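CD180 antigen (Mus musculus, PDB 3T6Q) may cooperate with MD-1 and TLR4 in the innate response of B cells to bacterial lipopolysaccharide, leading to NF-kappa-B activation. Local coordinates at residues A[403-408]-A[428-433]. Residues are numbered along the deposited sequence; the frame is centred on the assembly and turned at random.
Sequences ELLDLA and KVLNLS. With NAG (2-acetamido-2-deoxy-beta-D-glucopyranose), chain F; NAG (2-acetamido-2-deoxy-beta-D-glucopyranose), chain E.
Strands 404-406 of LRR 14 and 429-431 of LRR 15 pair in parallel in the leucine-rich-repeat solenoid, Leu404 beside Val429, Leu405 beside Leu430 and Asp406 beside Asn431. The axes of the two strands run 3° from parallel and come within 4.9 Å. The carbonyl O of Glu403 opens the ladder by accepting from two successive amides, Lys428 N and Val429 N. Leu405 then bonds twice to 429-431, its N giving to Val429 O and its O receiving Asn431 N, each at 3.0 Å, and Leu407 N closes the run on Asn431 O. On the face of Leu405 and Leu430, CD1 of Leu405 packs alongside CD1 of Leu430 at 3.8 Å; just past the strands Leu407 CB rests against Leu432 CD2. The opposite face carries sugar. With CG anti to the backbone N in both Asp406 (chi1 -170°) and Asn431, carboxylate and amide project side by side, their planes 8° apart. Each spends its OD1 on an Asx turn, Asp406 on Ala408 N and Asn431 on Ser433 N. Asn431 ND2 carries one N-acetylglucosamine, whose N2 reaches Asp406 OD2 at 2.7 Å; N2 of a second meets the same oxygen at 2.8 Å, so one carboxylate oxygen ties down two acetamido groups. Leu404 CD1 lies 4.0 Å from Val429 CG1 and also touches the second sugar's methyl C8. Strand 380-382 flanks 404-406, strand 453-455 lies on the far side of 429-431, and Leu412 of strand 412-413 touches both Leu407 and Leu432.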
loop_
_atom_site.group_PDB
_atom_site.type_symbol
_atom_site.label_atom_id
_atom_site.label_comp_id
_atom_site.label_asym_id
_atom_site.label_seq_id
_atom_site.Cartn_x
_atom_site.Cartn_y
_atom_site.Cartn_z
ATOM N N GLU A 403 15.557 36.977 -32.579
ATOM C CA GLU A 403 14.416 37.699 -31.999
ATOM C C GLU A 403 14.456 37.724 -30.476
ATOM O O GLU A 403 13.848 38.598 -29.859
ATOM C CB GLU A 403 13.077 37.055 -32.412
ATOM C CG GLU A 403 12.945 37.027 -33.929
ATOM C CD GLU A 403 11.552 36.706 -34.411
ATOM O OE1 GLU A 403 10.807 35.970 -33.718
ATOM O OE2 GLU A 403 11.229 37.176 -35.518
ATOM N N LEU A 404 15.140 36.751 -29.887
ATOM C CA LEU A 404 15.288 36.736 -28.440
ATOM C C LEU A 404 16.747 36.412 -28.129
ATOM O O LEU A 404 17.304 35.512 -28.740
ATOM C CB LEU A 404 14.362 35.682 -27.808
ATOM C CG LEU A 404 14.448 35.654 -26.251
ATOM C CD1 LEU A 404 13.104 35.298 -25.660
ATOM C CD2 LEU A 404 15.527 34.669 -25.746
ATOM N N LEU A 405 17.339 37.159 -27.191
ATOM C CA LEU A 405 18.730 36.929 -26.753
ATOM C C LEU A 405 18.761 36.991 -25.207
ATOM O O LEU A 405 18.381 38.016 -24.643
ATOM C CB LEU A 405 19.600 38.033 -27.344
ATOM C CG LEU A 405 21.107 37.817 -27.604
ATOM C CD1 LEU A 405 21.975 39.081 -27.635
ATOM C CD2 LEU A 405 21.782 36.598 -26.931
ATOM N N ASP A 406 19.146 35.891 -24.538
ATOM C CA ASP A 406 19.110 35.864 -23.085
ATOM C C ASP A 406 20.555 35.736 -22.631
ATOM O O ASP A 406 21.203 34.788 -22.961
ATOM C CB ASP A 406 18.237 34.689 -22.609
ATOM C CG ASP A 406 17.951 34.723 -21.118
ATOM O OD1 ASP A 406 18.630 35.517 -20.383
ATOM O OD2 ASP A 406 17.057 33.956 -20.659
ATOM N N LEU A 407 21.044 36.734 -21.899
ATOM C CA LEU A 407 22.395 36.768 -21.371
ATOM C C LEU A 407 22.341 36.980 -19.857
ATOM O O LEU A 407 23.325 37.428 -19.231
ATOM C CB LEU A 407 23.142 37.933 -22.077
ATOM C CG LEU A 407 23.559 37.578 -23.523
ATOM C CD1 LEU A 407 23.923 38.837 -24.313
ATOM C CD2 LEU A 407 24.736 36.596 -23.549
ATOM N N ALA A 408 21.191 36.690 -19.261
ATOM C CA ALA A 408 21.014 36.942 -17.800
ATOM C C ALA A 408 22.110 36.215 -17.007
ATOM O O ALA A 408 22.407 35.046 -17.293
ATOM C CB ALA A 408 19.639 36.502 -17.328
ATOM N N LYS A 428 13.598 41.423 -30.405
ATOM C CA LYS A 428 12.455 41.978 -29.698
ATOM C C LYS A 428 12.672 41.882 -28.190
ATOM O O LYS A 428 12.126 42.710 -27.469
ATOM C CB LYS A 428 11.174 41.215 -30.019
ATOM C CG LYS A 428 10.713 41.380 -31.466
ATOM C CD LYS A 428 9.380 40.664 -31.653
ATOM C CE LYS A 428 9.471 39.630 -32.760
ATOM N NZ LYS A 428 8.112 39.082 -33.047
ATOM N N VAL A 429 13.422 40.857 -27.737
ATOM C CA VAL A 429 13.551 40.584 -26.298
ATOM C C VAL A 429 15.040 40.396 -25.961
ATOM O O VAL A 429 15.720 39.559 -26.580
ATOM C CB VAL A 429 12.788 39.309 -25.849
ATOM C CG1 VAL A 429 13.054 39.028 -24.356
ATOM C CG2 VAL A 429 11.280 39.434 -26.079
ATOM N N LEU A 430 15.535 41.170 -24.991
ATOM C CA LEU A 430 16.952 41.107 -24.613
ATOM C C LEU A 430 17.024 41.087 -23.079
ATOM O O LEU A 430 16.525 42.027 -22.424
ATOM C CB LEU A 430 17.714 42.317 -25.193
ATOM C CG LEU A 430 19.187 42.507 -24.853
ATOM C CD1 LEU A 430 20.028 41.265 -25.205
ATOM C CD2 LEU A 430 19.740 43.729 -25.590
ATOM N N ASN A 431 17.597 40.016 -22.510
ATOM C CA ASN A 431 17.660 39.911 -21.058
ATOM C C ASN A 431 19.136 40.031 -20.668
ATOM O O ASN A 431 19.943 39.147 -20.991
ATOM C CB ASN A 431 17.021 38.595 -20.535
ATOM C CG ASN A 431 16.914 38.555 -19.011
ATOM O OD1 ASN A 431 17.569 39.314 -18.326
ATOM N ND2 ASN A 431 16.109 37.660 -18.481
ATOM N N LEU A 432 19.451 41.111 -19.951
ATOM C CA LEU A 432 20.815 41.410 -19.480
ATOM C C LEU A 432 20.872 41.530 -17.960
ATOM O O LEU A 432 21.731 42.248 -17.407
ATOM C CB LEU A 432 21.312 42.741 -20.098
ATOM C CG LEU A 432 21.375 42.731 -21.660
ATOM C CD1 LEU A 432 21.736 44.071 -22.273
ATOM C CD2 LEU A 432 22.383 41.691 -22.147
ATOM N N SER A 433 19.938 40.870 -17.306
ATOM C CA SER A 433 19.854 40.874 -15.850
ATOM C C SER A 433 21.227 40.494 -15.282
ATOM O O SER A 433 21.792 39.476 -15.667
ATOM C CB SER A 433 18.807 39.865 -15.417
ATOM O OG SER A 433 18.688 39.866 -14.014
HETATM C C1 NAG F . 15.289 36.773 -19.253
HETATM C C2 NAG F . 14.877 35.488 -18.518
HETATM C C3 NAG F . 13.895 34.715 -19.425
HETATM C C4 NAG F . 12.692 35.581 -19.875
HETATM C C5 NAG F . 13.187 36.916 -20.449
HETATM C C6 NAG F . 12.043 37.890 -20.750
HETATM C C7 NAG F . 16.426 34.306 -16.991
HETATM C C8 NAG F . 17.685 33.465 -16.838
HETATM N N2 NAG F . 16.080 34.676 -18.219
HETATM O O3 NAG F . 13.403 33.572 -18.710
HETATM O O4 NAG F . 12.019 34.948 -20.976
HETATM O O5 NAG F . 14.111 37.547 -19.563
HETATM O O6 NAG F . 11.270 38.096 -19.584
HETATM O O7 NAG F . 15.762 34.617 -16.004
HETATM C C1 NAG E . 17.632 30.629 -20.666
HETATM C C2 NAG E . 16.098 30.673 -20.458
HETATM C C3 NAG E . 15.771 30.872 -18.960
HETATM C C4 NAG E . 16.557 29.899 -18.086
HETATM C C5 NAG E . 18.028 29.940 -18.454
HETATM C C6 NAG E . 18.916 28.993 -17.649
HETATM C C7 NAG E . 14.390 31.555 -21.997
HETATM C C8 NAG E . 13.928 32.745 -22.778
HETATM N N2 NAG E . 15.508 31.719 -21.261
HETATM O O3 NAG E . 14.392 30.674 -18.787
HETATM O O4 NAG E . 16.503 30.229 -16.696
HETATM O O5 NAG E . 18.203 29.656 -19.843
HETATM O O6 NAG E . 18.733 27.641 -18.075
HETATM O O7 NAG E . 13.741 30.511 -22.049
#